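Side-chain contacts in histidinol-phosphatase (Bordetella pertussis, PDB 3FVV), which probably catalyses the magnesium-dependent dephosphorylation of L-histidinol phosphate to L-histidinol, a late step of histidine biosynthesis: residues F9-T14 and L18-Q23; C111-A116 and P124-F129; F120-I125 and L134-P139; N189-L194 and P207-I212; E151-F156 and K160-N165. One frame throughout, in Å; residues are numbered along the deposited sequence.

Interaction 1: F9-T14 and L18-Q23. With SO4 (sulfate ion), chain C.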
# COMPACT_ATOMS: atom_id res chain seq x y z
N PHE A 9 3.57 -6.57 5.29
CA PHE A 9 3.26 -5.26 5.79
C PHE A 9 2.32 -4.49 4.89
O PHE A 9 2.60 -4.28 3.73
CB PHE A 9 4.55 -4.49 5.97
CG PHE A 9 5.54 -5.21 6.79
CD1 PHE A 9 5.48 -5.14 8.17
CD2 PHE A 9 6.51 -5.98 6.18
CE1 PHE A 9 6.38 -5.81 8.93
CE2 PHE A 9 7.44 -6.65 6.93
CZ PHE A 9 7.40 -6.55 8.32
N ASP A 10 1.22 -4.03 5.46
CA ASP A 10 0.42 -2.95 4.87
C ASP A 10 1.26 -1.65 4.87
O ASP A 10 2.16 -1.50 5.67
CB ASP A 10 -0.87 -2.77 5.70
CG ASP A 10 -1.83 -1.72 5.09
OD1 ASP A 10 -2.15 -1.86 3.86
OD2 ASP A 10 -2.23 -0.77 5.80
N LEU A 11 0.98 -0.71 3.98
CA LEU A 11 1.70 0.56 3.97
C LEU A 11 0.94 1.73 4.61
O LEU A 11 1.36 2.25 5.66
CB LEU A 11 2.10 0.95 2.55
CG LEU A 11 2.86 2.26 2.40
CD1 LEU A 11 4.16 2.18 3.12
CD2 LEU A 11 3.10 2.64 0.86
N ASP A 12 -0.17 2.14 4.01
CA ASP A 12 -0.76 3.43 4.37
C ASP A 12 -1.38 3.36 5.73
O ASP A 12 -2.22 2.52 5.97
CB ASP A 12 -1.76 3.89 3.29
CG ASP A 12 -1.09 4.04 1.92
OD1 ASP A 12 -0.02 4.66 1.81
OD2 ASP A 12 -1.59 3.49 0.94
N HIS A 13 -0.89 4.20 6.64
CA HIS A 13 -1.34 4.27 8.05
C HIS A 13 -0.84 3.11 8.87
O HIS A 13 -1.13 3.05 10.05
CB HIS A 13 -2.85 4.35 8.14
CG HIS A 13 -3.39 5.57 7.47
ND1 HIS A 13 -3.13 6.84 7.93
CD2 HIS A 13 -4.13 5.72 6.35
CE1 HIS A 13 -3.70 7.72 7.14
NE2 HIS A 13 -4.33 7.07 6.18
N THR A 14 -0.07 2.21 8.28
CA THR A 14 0.55 1.10 9.02
C THR A 14 2.02 1.41 9.17
O THR A 14 2.50 1.60 10.26
CB THR A 14 0.35 -0.25 8.26
OG1 THR A 14 -1.04 -0.57 8.28
CG2 THR A 14 1.18 -1.41 8.88
N LEU A 18 0.47 8.36 7.11
CA LEU A 18 -0.30 9.08 6.14
C LEU A 18 -0.79 8.07 5.08
O LEU A 18 -0.41 6.88 5.09
CB LEU A 18 0.57 10.20 5.55
CG LEU A 18 1.99 9.84 5.02
CD1 LEU A 18 1.91 9.20 3.66
CD2 LEU A 18 2.99 11.03 5.03
N ASP A 19 -1.64 8.55 4.20
CA ASP A 19 -2.08 7.79 3.04
C ASP A 19 -1.30 8.27 1.83
O ASP A 19 -1.52 9.37 1.28
CB ASP A 19 -3.60 7.99 2.79
CG ASP A 19 -4.05 7.34 1.49
OD1 ASP A 19 -3.36 6.46 0.96
OD2 ASP A 19 -5.11 7.70 1.00
N SER A 20 -0.42 7.41 1.37
CA SER A 20 0.49 7.75 0.31
C SER A 20 -0.29 8.00 -1.03
O SER A 20 0.12 8.78 -1.85
CB SER A 20 1.61 6.71 0.21
OG SER A 20 1.19 5.47 -0.38
N ASP A 21 -1.45 7.39 -1.18
CA ASP A 21 -2.23 7.49 -2.44
C ASP A 21 -2.73 8.95 -2.54
O ASP A 21 -2.40 9.67 -3.46
CB ASP A 21 -3.38 6.48 -2.37
CG ASP A 21 -3.82 5.94 -3.71
OD1 ASP A 21 -3.13 6.09 -4.74
OD2 ASP A 21 -4.95 5.35 -3.73
N TYR A 22 -3.48 9.37 -1.53
CA TYR A 22 -4.01 10.74 -1.42
C TYR A 22 -2.89 11.80 -1.41
O TYR A 22 -2.95 12.78 -2.15
CB TYR A 22 -4.90 10.88 -0.20
CG TYR A 22 -5.46 12.29 -0.16
CD1 TYR A 22 -6.54 12.66 -0.97
CD2 TYR A 22 -4.83 13.29 0.58
CE1 TYR A 22 -7.03 13.99 -1.00
CE2 TYR A 22 -5.30 14.60 0.57
CZ TYR A 22 -6.40 14.96 -0.22
OH TYR A 22 -6.84 16.27 -0.25
N GLN A 23 -1.83 11.57 -0.64
CA GLN A 23 -0.73 12.58 -0.56
C GLN A 23 -0.06 12.75 -1.95
O GLN A 23 0.28 13.86 -2.37
CB GLN A 23 0.29 12.21 0.49
CG GLN A 23 -0.28 12.21 1.86
CD GLN A 23 -0.72 13.61 2.26
OE1 GLN A 23 -0.13 14.62 1.84
NE2 GLN A 23 -1.73 13.67 3.08
S SO4 C . -2.89 0.34 1.76
O1 SO4 C . -1.41 0.29 2.07
O2 SO4 C . -3.40 -0.89 1.05
O3 SO4 C . -3.53 0.65 3.02
O4 SO4 C . -3.20 1.45 0.84

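Interaction 2: C111-A116 and P124-F129. With SO4 (sulfate ion), chain C.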
# COMPACT_ATOMS: atom_id res chain seq x y z
N CYS A 111 10.08 -10.95 3.54
CA CYS A 111 9.30 -9.72 3.79
C CYS A 111 8.79 -9.07 2.50
O CYS A 111 9.51 -8.97 1.52
CB CYS A 111 10.15 -8.68 4.53
SG CYS A 111 10.69 -9.26 6.14
N ALA A 112 7.53 -8.61 2.54
CA ALA A 112 6.84 -7.99 1.42
C ALA A 112 5.94 -6.88 1.95
O ALA A 112 5.30 -7.01 3.04
CB ALA A 112 5.97 -9.03 0.66
N LEU A 113 5.87 -5.82 1.16
CA LEU A 113 4.91 -4.76 1.32
C LEU A 113 3.68 -5.07 0.45
O LEU A 113 3.82 -5.34 -0.76
CB LEU A 113 5.57 -3.42 0.96
CG LEU A 113 4.93 -2.09 1.32
CD1 LEU A 113 4.89 -1.80 2.81
CD2 LEU A 113 5.68 -0.92 0.61
N VAL A 114 2.50 -5.08 1.10
CA VAL A 114 1.26 -5.42 0.42
C VAL A 114 0.28 -4.26 0.54
O VAL A 114 -0.29 -4.02 1.63
CB VAL A 114 0.61 -6.72 1.01
CG1 VAL A 114 -0.48 -7.22 0.04
CG2 VAL A 114 1.67 -7.79 1.27
N THR A 115 0.07 -3.56 -0.58
CA THR A 115 -0.59 -2.27 -0.55
C THR A 115 -1.46 -2.01 -1.78
O THR A 115 -1.08 -2.34 -2.90
CB THR A 115 0.49 -1.14 -0.41
OG1 THR A 115 -0.12 0.14 -0.49
CG2 THR A 115 1.54 -1.26 -1.51
N ALA A 116 -2.62 -1.36 -1.56
CA ALA A 116 -3.52 -0.96 -2.64
C ALA A 116 -2.94 0.22 -3.38
O ALA A 116 -3.34 0.48 -4.50
CB ALA A 116 -4.90 -0.58 -2.13
N PRO A 124 9.47 2.73 -4.67
CA PRO A 124 10.63 3.34 -3.93
C PRO A 124 10.43 3.36 -2.41
O PRO A 124 11.37 3.49 -1.68
CB PRO A 124 10.70 4.78 -4.47
CG PRO A 124 10.05 4.68 -5.84
CD PRO A 124 8.92 3.65 -5.66
N ILE A 125 9.19 3.24 -1.96
CA ILE A 125 8.87 3.19 -0.52
C ILE A 125 9.21 1.81 0.05
O ILE A 125 9.75 1.72 1.17
CB ILE A 125 7.38 3.48 -0.28
CG1 ILE A 125 7.00 4.83 -0.94
CG2 ILE A 125 7.08 3.46 1.23
CD1 ILE A 125 5.62 5.33 -0.69
N ALA A 126 8.91 0.74 -0.69
CA ALA A 126 9.40 -0.58 -0.29
C ALA A 126 10.91 -0.60 -0.19
O ALA A 126 11.50 -1.11 0.80
CB ALA A 126 8.91 -1.67 -1.19
N ARG A 127 11.56 -0.07 -1.21
CA ARG A 127 13.00 0.07 -1.16
C ARG A 127 13.49 0.91 0.05
O ARG A 127 14.52 0.59 0.67
CB ARG A 127 13.49 0.71 -2.46
CG ARG A 127 14.96 1.03 -2.53
CD ARG A 127 15.21 1.67 -3.86
NE ARG A 127 16.46 2.40 -3.96
CZ ARG A 127 17.55 1.99 -4.61
NH1 ARG A 127 17.61 0.79 -5.21
NH2 ARG A 127 18.60 2.79 -4.65
N ALA A 128 12.78 1.99 0.39
CA ALA A 128 13.20 2.79 1.56
C ALA A 128 13.19 1.99 2.86
O ALA A 128 13.94 2.31 3.78
CB ALA A 128 12.36 4.08 1.70
N PHE A 129 12.39 0.94 2.92
CA PHE A 129 12.34 0.09 4.10
C PHE A 129 13.27 -1.11 4.03
O PHE A 129 13.32 -1.87 4.96
CB PHE A 129 10.91 -0.38 4.31
CG PHE A 129 10.04 0.61 5.03
CD1 PHE A 129 10.13 0.75 6.38
CD2 PHE A 129 9.12 1.40 4.34
CE1 PHE A 129 9.32 1.66 7.04
CE2 PHE A 129 8.33 2.31 4.97
CZ PHE A 129 8.41 2.44 6.34
S SO4 C . -2.89 0.34 1.76
O1 SO4 C . -1.41 0.29 2.07
O2 SO4 C . -3.40 -0.89 1.05
O3 SO4 C . -3.53 0.65 3.02
O4 SO4 C . -3.20 1.45 0.84

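Interaction 3: F120-I125 and L134-P139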
# COMPACT_ATOMS: atom_id res chain seq x y z
N PHE A 120 3.84 2.09 -9.02
CA PHE A 120 4.65 3.22 -9.38
C PHE A 120 4.92 4.12 -8.15
O PHE A 120 6.04 4.56 -7.90
CB PHE A 120 4.05 4.09 -10.51
CG PHE A 120 4.89 5.30 -10.78
CD1 PHE A 120 6.06 5.20 -11.50
CD2 PHE A 120 4.58 6.51 -10.20
CE1 PHE A 120 6.89 6.32 -11.69
CE2 PHE A 120 5.42 7.61 -10.38
CZ PHE A 120 6.55 7.50 -11.12
N VAL A 121 3.88 4.40 -7.41
CA VAL A 121 3.97 5.22 -6.21
C VAL A 121 4.68 4.51 -5.08
O VAL A 121 5.41 5.15 -4.35
CB VAL A 121 2.54 5.72 -5.76
CG1 VAL A 121 2.58 6.41 -4.38
CG2 VAL A 121 1.96 6.66 -6.84
N THR A 122 4.56 3.20 -4.95
CA THR A 122 5.07 2.53 -3.75
C THR A 122 6.38 1.77 -3.90
O THR A 122 6.96 1.42 -2.91
CB THR A 122 4.01 1.57 -3.16
OG1 THR A 122 3.47 0.74 -4.21
CG2 THR A 122 2.86 2.38 -2.51
N ALA A 123 6.81 1.48 -5.11
CA ALA A 123 8.10 0.78 -5.32
C ALA A 123 9.27 1.42 -4.56
O ALA A 123 9.97 0.73 -3.83
CB ALA A 123 8.40 0.56 -6.81
N PRO A 124 9.47 2.73 -4.67
CA PRO A 124 10.63 3.34 -3.93
C PRO A 124 10.43 3.36 -2.41
O PRO A 124 11.37 3.49 -1.68
CB PRO A 124 10.70 4.78 -4.47
CG PRO A 124 10.05 4.68 -5.84
CD PRO A 124 8.92 3.65 -5.66
N ILE A 125 9.19 3.24 -1.96
CA ILE A 125 8.87 3.19 -0.52
C ILE A 125 9.21 1.81 0.05
O ILE A 125 9.75 1.72 1.17
CB ILE A 125 7.38 3.48 -0.28
CG1 ILE A 125 7.00 4.83 -0.94
CG2 ILE A 125 7.08 3.46 1.23
CD1 ILE A 125 5.62 5.33 -0.69
N LEU A 134 7.24 -6.38 -3.40
CA LEU A 134 6.12 -5.44 -3.36
C LEU A 134 4.93 -6.10 -4.02
O LEU A 134 5.01 -6.53 -5.15
CB LEU A 134 6.43 -4.21 -4.18
CG LEU A 134 5.32 -3.15 -4.30
CD1 LEU A 134 4.94 -2.53 -2.96
CD2 LEU A 134 5.73 -2.08 -5.27
N ILE A 135 3.81 -6.12 -3.32
CA ILE A 135 2.62 -6.72 -3.84
C ILE A 135 1.58 -5.59 -3.82
O ILE A 135 0.83 -5.39 -2.82
CB ILE A 135 2.22 -7.97 -3.01
CG1 ILE A 135 3.34 -9.04 -3.00
CG2 ILE A 135 0.93 -8.59 -3.55
CD1 ILE A 135 3.34 -9.96 -1.75
N ALA A 136 1.58 -4.82 -4.90
CA ALA A 136 0.79 -3.59 -5.02
C ALA A 136 -0.11 -3.63 -6.25
O ALA A 136 0.14 -4.37 -7.17
CB ALA A 136 1.71 -2.33 -5.12
N THR A 137 -1.17 -2.82 -6.26
CA THR A 137 -2.01 -2.67 -7.47
C THR A 137 -1.06 -2.16 -8.55
O THR A 137 -0.24 -1.26 -8.31
CB THR A 137 -3.14 -1.74 -7.19
OG1 THR A 137 -3.93 -2.36 -6.18
CG2 THR A 137 -4.05 -1.42 -8.47
N ASP A 138 -1.12 -2.77 -9.72
CA ASP A 138 -0.19 -2.45 -10.78
C ASP A 138 -0.87 -1.65 -11.85
O ASP A 138 -1.90 -2.07 -12.42
CB ASP A 138 0.43 -3.71 -11.41
CG ASP A 138 1.37 -4.45 -10.43
OD1 ASP A 138 2.18 -3.78 -9.71
OD2 ASP A 138 1.27 -5.69 -10.38
N PRO A 139 -0.25 -0.53 -12.20
CA PRO A 139 -0.78 0.25 -13.30
C PRO A 139 -0.37 -0.36 -14.63
O PRO A 139 0.80 -0.69 -14.81
CB PRO A 139 -0.13 1.64 -13.10
CG PRO A 139 0.93 1.51 -12.22
CD PRO A 139 0.96 0.06 -11.62

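Interaction 4: N189-L194 and P207-I212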
# COMPACT_ATOMS: atom_id res chain seq x y z
N ASN A 189 -10.65 -3.11 5.95
CA ASN A 189 -10.47 -3.56 4.56
C ASN A 189 -9.56 -4.76 4.45
O ASN A 189 -9.70 -5.55 3.54
CB ASN A 189 -9.86 -2.47 3.69
CG ASN A 189 -10.88 -1.39 3.24
OD1 ASN A 189 -10.51 -0.23 2.99
ND2 ASN A 189 -12.10 -1.77 3.08
N ASP A 190 -8.61 -4.88 5.36
CA ASP A 190 -7.63 -5.98 5.32
C ASP A 190 -7.91 -7.20 6.22
O ASP A 190 -7.04 -8.10 6.39
CB ASP A 190 -6.25 -5.43 5.64
CG ASP A 190 -5.57 -4.84 4.40
OD1 ASP A 190 -5.99 -5.24 3.30
OD2 ASP A 190 -4.64 -3.99 4.55
N VAL A 191 -9.12 -7.31 6.74
CA VAL A 191 -9.51 -8.52 7.47
C VAL A 191 -9.26 -9.78 6.60
O VAL A 191 -8.81 -10.80 7.08
CB VAL A 191 -10.99 -8.40 7.96
CG1 VAL A 191 -11.62 -9.83 8.46
CG2 VAL A 191 -11.12 -7.24 9.02
N PRO A 192 -9.50 -9.70 5.27
CA PRO A 192 -9.22 -10.91 4.50
C PRO A 192 -7.82 -11.46 4.62
O PRO A 192 -7.67 -12.65 4.99
CB PRO A 192 -9.54 -10.48 3.07
CG PRO A 192 -10.68 -9.54 3.23
CD PRO A 192 -10.35 -8.77 4.52
N LEU A 193 -6.80 -10.62 4.43
CA LEU A 193 -5.43 -11.11 4.60
C LEU A 193 -5.07 -11.35 6.10
O LEU A 193 -4.30 -12.26 6.43
CB LEU A 193 -4.41 -10.18 3.93
CG LEU A 193 -2.98 -10.69 3.92
CD1 LEU A 193 -2.92 -12.12 3.41
CD2 LEU A 193 -2.13 -9.79 3.08
N LEU A 194 -5.63 -10.55 6.99
CA LEU A 194 -5.36 -10.73 8.39
C LEU A 194 -5.85 -12.12 8.81
O LEU A 194 -5.18 -12.82 9.58
CB LEU A 194 -5.98 -9.62 9.23
CG LEU A 194 -5.33 -8.24 9.26
CD1 LEU A 194 -6.25 -7.26 9.92
CD2 LEU A 194 -3.96 -8.29 9.99
N PRO A 207 -10.94 2.28 14.84
CA PRO A 207 -11.83 1.72 15.89
C PRO A 207 -12.47 0.40 15.48
O PRO A 207 -12.57 -0.52 16.29
CB PRO A 207 -12.87 2.82 16.07
CG PRO A 207 -12.13 4.08 15.74
CD PRO A 207 -11.19 3.71 14.60
N GLY A 208 -12.87 0.28 14.23
CA GLY A 208 -13.45 -0.98 13.79
C GLY A 208 -12.51 -2.15 13.94
O GLY A 208 -12.89 -3.19 14.48
N LEU A 209 -11.27 -1.98 13.47
CA LEU A 209 -10.33 -3.08 13.54
C LEU A 209 -9.86 -3.33 14.97
O LEU A 209 -9.59 -4.47 15.35
CB LEU A 209 -9.16 -2.86 12.59
CG LEU A 209 -8.10 -3.99 12.56
CD1 LEU A 209 -8.72 -5.29 12.02
CD2 LEU A 209 -6.87 -3.59 11.70
N ARG A 210 -9.72 -2.26 15.77
CA ARG A 210 -9.30 -2.42 17.16
C ARG A 210 -10.29 -3.33 17.90
O ARG A 210 -9.89 -4.20 18.66
CB ARG A 210 -9.18 -1.09 17.88
CG ARG A 210 -8.51 -1.20 19.27
CD ARG A 210 -8.36 0.17 19.91
NE ARG A 210 -7.60 1.11 19.10
CZ ARG A 210 -6.26 1.24 19.10
NH1 ARG A 210 -5.49 0.48 19.86
NH2 ARG A 210 -5.67 2.13 18.27
N GLU A 211 -11.58 -3.14 17.63
CA GLU A 211 -12.63 -3.97 18.24
C GLU A 211 -12.50 -5.44 17.84
O GLU A 211 -12.52 -6.33 18.68
CB GLU A 211 -13.96 -3.42 17.76
CG GLU A 211 -15.18 -4.26 18.07
CD GLU A 211 -16.47 -3.42 18.02
OE1 GLU A 211 -16.47 -2.31 17.42
OE2 GLU A 211 -17.49 -3.88 18.61
N ILE A 212 -12.30 -5.67 16.55
CA ILE A 212 -12.08 -7.01 16.04
C ILE A 212 -10.82 -7.65 16.61
O ILE A 212 -10.85 -8.84 16.97
CB ILE A 212 -11.96 -6.99 14.50
CG1 ILE A 212 -13.34 -6.67 13.91
CG2 ILE A 212 -11.39 -8.33 13.99
CD1 ILE A 212 -13.28 -6.11 12.54

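Interaction 5: E151-F156 and K160-N165. With SO4 (sulfate ion), chain C.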
# COMPACT_ATOMS: atom_id res chain seq x y z
N GLU A 151 -3.62 -3.36 -14.16
CA GLU A 151 -3.11 -4.58 -14.73
C GLU A 151 -3.27 -5.68 -13.70
O GLU A 151 -2.64 -5.66 -12.62
CB GLU A 151 -1.64 -4.32 -15.12
CG GLU A 151 -0.81 -5.48 -15.57
CD GLU A 151 -1.03 -5.75 -17.01
OE1 GLU A 151 -0.76 -4.85 -17.85
OE2 GLU A 151 -1.45 -6.89 -17.32
N GLY A 152 -4.14 -6.63 -14.00
CA GLY A 152 -4.31 -7.82 -13.15
C GLY A 152 -5.18 -7.53 -11.93
O GLY A 152 -6.12 -6.75 -12.01
N THR A 153 -4.95 -8.26 -10.83
CA THR A 153 -5.84 -8.17 -9.69
C THR A 153 -5.33 -7.04 -8.78
O THR A 153 -4.14 -6.99 -8.49
CB THR A 153 -5.84 -9.47 -8.89
OG1 THR A 153 -6.26 -10.54 -9.74
CG2 THR A 153 -6.77 -9.40 -7.68
N PRO A 154 -6.23 -6.14 -8.34
CA PRO A 154 -5.85 -5.13 -7.39
C PRO A 154 -5.47 -5.72 -6.03
O PRO A 154 -6.03 -6.75 -5.61
CB PRO A 154 -7.07 -4.22 -7.28
CG PRO A 154 -8.15 -4.85 -8.11
CD PRO A 154 -7.60 -5.98 -8.87
N SER A 155 -4.49 -5.10 -5.40
CA SER A 155 -4.02 -5.51 -4.08
C SER A 155 -4.84 -4.77 -3.03
O SER A 155 -4.38 -3.89 -2.32
CB SER A 155 -2.52 -5.27 -3.96
OG SER A 155 -2.04 -6.04 -2.89
N PHE A 156 -6.11 -5.14 -3.01
CA PHE A 156 -7.11 -4.44 -2.20
C PHE A 156 -8.14 -5.44 -1.70
O PHE A 156 -8.65 -6.26 -2.46
CB PHE A 156 -7.76 -3.32 -3.00
CG PHE A 156 -8.80 -2.55 -2.25
CD1 PHE A 156 -8.47 -1.74 -1.22
CD2 PHE A 156 -10.16 -2.63 -2.63
CE1 PHE A 156 -9.45 -1.01 -0.51
CE2 PHE A 156 -11.15 -1.90 -1.98
CZ PHE A 156 -10.78 -1.07 -0.90
N LYS A 160 -5.72 -8.68 -1.98
CA LYS A 160 -4.43 -8.84 -1.32
C LYS A 160 -4.15 -10.32 -1.10
O LYS A 160 -3.01 -10.75 -1.27
CB LYS A 160 -4.36 -8.09 -0.01
CG LYS A 160 -4.37 -6.58 -0.19
CD LYS A 160 -3.74 -5.86 1.03
CE LYS A 160 -3.73 -4.36 0.79
NZ LYS A 160 -3.19 -3.60 1.95
N VAL A 161 -5.19 -11.10 -0.80
CA VAL A 161 -5.01 -12.54 -0.56
C VAL A 161 -4.61 -13.26 -1.83
O VAL A 161 -3.58 -13.97 -1.86
CB VAL A 161 -6.23 -13.23 0.18
CG1 VAL A 161 -5.87 -14.72 0.56
CG2 VAL A 161 -6.60 -12.45 1.43
N VAL A 162 -5.38 -13.05 -2.89
CA VAL A 162 -5.06 -13.60 -4.21
C VAL A 162 -3.60 -13.23 -4.62
O VAL A 162 -2.78 -14.09 -4.93
CB VAL A 162 -6.12 -13.10 -5.25
CG1 VAL A 162 -5.79 -13.51 -6.71
CG2 VAL A 162 -7.50 -13.62 -4.86
N ARG A 163 -3.25 -11.94 -4.53
CA ARG A 163 -1.96 -11.49 -4.99
C ARG A 163 -0.82 -12.10 -4.18
O ARG A 163 0.18 -12.48 -4.72
CB ARG A 163 -1.89 -9.94 -4.98
CG ARG A 163 -2.72 -9.33 -6.06
CD ARG A 163 -2.04 -9.53 -7.48
NE ARG A 163 -0.67 -9.01 -7.43
CZ ARG A 163 -0.34 -7.72 -7.55
NH1 ARG A 163 -1.25 -6.81 -7.75
NH2 ARG A 163 0.92 -7.33 -7.42
N VAL A 164 -1.00 -12.22 -2.88
CA VAL A 164 0.02 -12.79 -2.04
C VAL A 164 0.18 -14.27 -2.45
O VAL A 164 1.31 -14.77 -2.55
CB VAL A 164 -0.37 -12.67 -0.55
CG1 VAL A 164 0.51 -13.55 0.26
CG2 VAL A 164 -0.24 -11.18 -0.06
N ASN A 165 -0.93 -14.99 -2.65
CA ASN A 165 -0.79 -16.44 -3.00
C ASN A 165 -0.14 -16.61 -4.40
O ASN A 165 0.77 -17.47 -4.60
CB ASN A 165 -2.09 -17.20 -2.83
CG ASN A 165 -2.55 -17.32 -1.36
OD1 ASN A 165 -3.75 -17.14 -1.03
ND2 ASN A 165 -1.61 -17.62 -0.48
S SO4 C . -2.89 0.34 1.76
O1 SO4 C . -1.41 0.29 2.07
O2 SO4 C . -3.40 -0.89 1.05
O3 SO4 C . -3.53 0.65 3.02
O4 SO4 C . -3.20 1.45 0.84

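Interaction 1: F9-T14 and L18-Q23
D12 and D19 bring their CA atoms to 4.7 Å where the chain folds back between strand 5-9 and helix 20-30, and the amide of H13 gives a weak bond to L18 O across the turn. The sequence D10-L11-D12-H13-T14 is the DxDxT signature, the first motif of the HAD superfamily, in which the first aspartate is, by family, the nucleophile and the second the general acid or base. D12 carries the contact. Its OD1 takes two donors from S20: the hydroxyl OG, 2.6 Å away, uses the syn lone pair of OD1, whereas the backbone N, 2.8 Å away, comes from above the carboxylate plane. S20 can give both because its OG sits between its own N and carbonyl carbon (chi1 74°), on the same side as the amide. This grip fixes the rotation of the D12 carboxylate and leaves OD2 directed at the sulfate and at T117. D19 caps the helix start through D21 N, while the H13 ring lays one face over L18 C. The sulfate, probably from the crystallisation liquor, receives L11 N and D12 N on one oxygen; the bond from D12 N to sulfate O1 is 3.0 Å long and nearly straight, at 174°.

Interaction 2: C111-A116 and P124-F129
L113 on strand 110-115 meets A126 on helix 119-128 inside the first half of a beta-alpha-beta unit of the HAD Rossmann-like core. The close part is small: L113 CD2 lies 3.8 Å from A126 CB and equally far from A126 CA, so one methyl presses on the helix backbone as much as on the alanine. With CG anti to the backbone N (chi1 -166°), the leucine extends from the strand toward the helix. The looser side is I125, whose carbonyl carbon is 4.5 Å from L113 CD2. F129 stays farther from the strand and packs on A97 and V101 of helix 95-106, and R127, on the outer side of the helix, is exposed. At the strand's C-terminal end the character changes: T115 OG1 donates to sulfate O1 at 2.9 Å, and A116 N reaches sulfate O2 at 2.8 Å. T115 matches the motif II Ser/Thr that binds phosphate in HAD enzymes. The contact is wholly apolar, which implies that helix and strand are held here by dispersion and burial, while T115 at the strand's end and A116 just beyond it bind the anion.

Interaction 3: F120-I125 and L134-P139
The T122 hydroxyl is held between its own backbone N and carbonyl carbon (chi1 49°), and L134 swings CG anti to its N (chi1 177°); these two torsions bring OG1 of helix 119-128 against the side chains of strand 133-142. The helix and strand segments run nearly antiparallel, at 158°, with axes 9.1 Å apart, as expected of the helix and second strand of a beta-alpha-beta unit. The side chains of T122 and L134 cross at about a right angle. OG1 of T122 touches both leucine methyls, each at 3.8 Å, and A136 CB completes its apolar surroundings at 3.7 Å. L134 CD2 also slides against the backbone of the next residue, 3.7 Å from A123 CA, which makes A123 contribute its main chain as much as its methyl. Farther along, P139 CG lies 4.4 Å from F120 CB in a looser contact, and the phenyl ring leads away to meet H81 edge-to-face. No hydrogen bond joins the segments: the T122 hydroxyl is bonded instead to the backbone carbonyls of N118 and T117, just before the helix. The chemistry therefore implies that, with carbonyl partners for its proton in N118 and T117, OG1 can lie against the methyls of L134 and A136 without needing a partner on the strand, which supplies only apolar surface here.

Interaction 4: N189-L194 and P207-I212
L209 of helix 207-216 reaches L194 of helix 191-196 across a small apolar seam on the far flank of the HAD core. From CB, which is directed at the partner helix, L209 runs outward with CG anti to the backbone N (chi1 -179°). CB and CG themselves stay more than 4.2 Å from the other segment, and the contact is made by the two branches. CD1 meets L194 CD1 at 3.8 Å and V191 CG2 at 4.3 Å, so it sits between two residues one helical turn apart; CD2 comes to 4.1 Å from the same L194 CD1. The two leucines thus approach tip to tip, one methyl of L194 facing the fork of L209. I212 adds the next turn of its helix, with its CD1 4.3 Å from V191 CG2. The closest CA atoms, V191 and L209, are 8.2 Å apart. Both helices flank strand 199-203: L194 also packs on P200 and L209 on A202, while W218 covers L194 and I212. D190, just before the first helix, points its carboxylate to K160 and S185 instead. Only methyl groups cross this interface, which implies a non-directional contact of modest area, set by the shape of the side chains, with the two leucines buried against strand 199-203.

Interaction 5: E151-F156 and K160-N165
R163 reaches back from helix 158-170 to the loop that precedes it, donating from NH1 to T153 O at 3.0 Å. The oxygen lies at the edge of the guanidinium, in its plane, and the C=O points almost straight at NH1 (179°). Here the HAD core presents its motif III lysine, K160, near the start of the helix. Bends at chi2 (-73°) and chi3 fold the R163 chain over T153, with CD 4.1 Å from T153 CB. K160 does the reverse: extended beyond CG, it runs past S155, its CG 3.6 Å from S155 OG and its CE 3.2 Å from S155 O. In the next shell, A136 O takes a second bond from R163 NH1, and I135 O accepts the S155 hydroxyl, so strand 133-142 positions both residues. S155 is the centre of an inverse gamma turn. Beyond it the K160 ammonium makes salt bridges to D10 and D190 and a hydrogen bond to V114 O, and K160 NZ donates to sulfate O2 at 2.9 Å.

In the fold
Interactions 1, 2 and 5 converge on one sulfate, which probably marks the phosphate site: 9-14 and 111-116 offer amides and a hydroxyl, 160-165 its lysine. K160 ties the site together, with NZ 2.8 Å from D10 OD1, 3.0 Å from D190 OD2 of interaction 4 and 2.9 Å from V114 O. Interactions 2 and 3 share P124 and I125 and complete one beta-alpha-beta unit, their strands joined by L113 O and I135 N at 2.7 Å. The same helix packs on interaction 1, where L11 CD2 lies 3.4 Å from T122 CG2. Interaction 4 is peripheral, its centre about 16 Å from that of interaction 1, yet D190, through K160, borders the probable active site.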